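Local coordinates for response regulator receiver protein (Desulfuromonas acetoxidans, PDB 2ZAY), which probably acts in two-component signalling, its receiver domain taking up a phosphoryl group on an aspartate, as in CheY-like response regulators, at residues E96-Q99 against L100-G104. Numbering follows the deposited sequence.
Sequences EEAQ and LLDMG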
loop_
_atom_site.group_PDB
_atom_site.type_symbol
_atom_site.label_atom_id
_atom_site.label_comp_id
_atom_site.label_asym_id
_atom_site.label_seq_id
_atom_site.Cartn_x
_atom_site.Cartn_y
_atom_site.Cartn_z
ATOM N N GLU A 96 -1.220 -16.653 -3.400
ATOM C CA GLU A 96 -1.625 -15.391 -2.783
ATOM C C GLU A 96 -1.368 -14.250 -3.752
ATOM O O GLU A 96 -2.216 -13.369 -3.926
ATOM C CB GLU A 96 -0.852 -15.115 -1.495
ATOM C CG GLU A 96 -1.357 -13.874 -0.759
ATOM C CD GLU A 96 -0.406 -13.398 0.322
ATOM O OE1 GLU A 96 -0.885 -12.915 1.367
ATOM O OE2 GLU A 96 0.822 -13.492 0.124
ATOM N N GLU A 97 -0.192 -14.265 -4.375
ATOM C CA GLU A 97 0.160 -13.223 -5.336
ATOM C C GLU A 97 -0.899 -13.164 -6.429
ATOM O O GLU A 97 -1.429 -12.091 -6.727
ATOM C CB GLU A 97 1.540 -13.487 -5.956
ATOM C CG GLU A 97 1.984 -12.411 -6.974
ATOM C CD GLU A 97 3.461 -12.511 -7.342
ATOM O OE1 GLU A 97 4.210 -13.237 -6.648
ATOM O OE2 GLU A 97 3.878 -11.850 -8.323
ATOM N N ALA A 98 -1.219 -14.318 -7.020
ATOM C CA ALA A 98 -2.230 -14.362 -8.076
ATOM C C ALA A 98 -3.597 -13.886 -7.590
ATOM O O ALA A 98 -4.275 -13.143 -8.296
ATOM C CB ALA A 98 -2.341 -15.776 -8.657
ATOM N N GLN A 99 -4.010 -14.301 -6.392
ATOM C CA GLN A 99 -5.310 -13.867 -5.875
ATOM C C GLN A 99 -5.407 -12.346 -5.721
ATOM O O GLN A 99 -6.406 -11.733 -6.117
ATOM C CB GLN A 99 -5.609 -14.525 -4.521
ATOM C CG GLN A 99 -6.762 -13.857 -3.758
ATOM C CD GLN A 99 -7.061 -14.523 -2.419
ATOM O OE1 GLN A 99 -6.148 -14.897 -1.677
ATOM N NE2 GLN A 99 -8.345 -14.658 -2.098
ATOM N N LEU A 100 -4.378 -11.732 -5.145
ATOM C CA LEU A 100 -4.398 -10.284 -4.950
ATOM C C LEU A 100 -4.371 -9.540 -6.284
ATOM O O LEU A 100 -5.137 -8.597 -6.496
ATOM C CB LEU A 100 -3.223 -9.852 -4.077
ATOM C CG LEU A 100 -3.284 -10.364 -2.633
ATOM C CD1 LEU A 100 -2.119 -9.773 -1.840
ATOM C CD2 LEU A 100 -4.607 -9.979 -1.997
ATOM N N LEU A 101 -3.501 -9.965 -7.187
ATOM C CA LEU A 101 -3.446 -9.325 -8.499
ATOM C C LEU A 101 -4.782 -9.508 -9.238
ATOM O O LEU A 101 -5.275 -8.580 -9.881
ATOM C CB LEU A 101 -2.301 -9.910 -9.341
ATOM C CG LEU A 101 -0.871 -9.582 -8.899
ATOM C CD1 LEU A 101 0.119 -10.195 -9.875
ATOM C CD2 LEU A 101 -0.682 -8.068 -8.846
ATOM N N ASP A 102 -5.367 -10.701 -9.142
ATOM C CA ASP A 102 -6.638 -10.969 -9.828
ATOM C C ASP A 102 -7.766 -10.076 -9.320
ATOM O O ASP A 102 -8.654 -9.696 -10.083
ATOM C CB ASP A 102 -7.028 -12.449 -9.694
ATOM C CG ASP A 102 -6.117 -13.373 -10.504
ATOM O OD1 ASP A 102 -5.478 -12.906 -11.471
ATOM O OD2 ASP A 102 -6.045 -14.578 -10.190
ATOM N N MET A 103 -7.700 -9.741 -8.031
ATOM C CA MET A 103 -8.657 -8.872 -7.331
ATOM C C MET A 103 -8.603 -7.424 -7.793
ATOM O O MET A 103 -9.598 -6.696 -7.692
ATOM C CB MET A 103 -8.339 -8.830 -5.841
ATOM C CG MET A 103 -9.135 -9.719 -4.962
ATOM S SD MET A 103 -8.565 -9.428 -3.290
ATOM C CE MET A 103 -9.566 -8.038 -2.810
ATOM N N GLY A 104 -7.429 -6.988 -8.237
ATOM C CA GLY A 104 -7.299 -5.612 -8.678
ATOM C C GLY A 104 -6.143 -4.856 -8.044
ATOM O O GLY A 104 -5.932 -3.677 -8.350
#
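Leu100 and Leu101 are tied to the preceding turn of an alpha helix by i-to-i+4 bonds, Leu100 N to Glu96 O and Leu101 N to Glu97 O, each 3.0 Å long and nearly straight. The bond from Met103 N to Gln99 O, 3.1 Å, is more bent, at 142°. Gly104 then ends the helix in a Schellman motif, its N bonded to Leu101 O (3.1 Å) and weakly to Leu100 O; glycine, with no side chain to press on the preceding carbonyl O, takes the positive phi of 128° readily. On the outer side Glu97 and Leu101 run side by side, Glu97 CG 4.1 Å from Leu101 CD1: the glutamate's methylenes line part of an exposed leucine while its carboxylate stays at the surface. Leu101 CG stands beside its own backbone N (chi1 -70°), which sets it against Glu97 O at 3.4 Å; Leu100 CG meets Glu96 O in the same way, but Leu100 faces inward, where a branched apolar chain fits. Glu96 OE2 is hydrogen-bonded to Ser89 OG and OE1 to Asn61 ND2. This helix is the crossover between parallel strands 85-89 and 107-110 of the receiver fold; Leu100 packs on Phe108 of the edge strand, and Met103 on Met68 and Phe71 of helix 67-75.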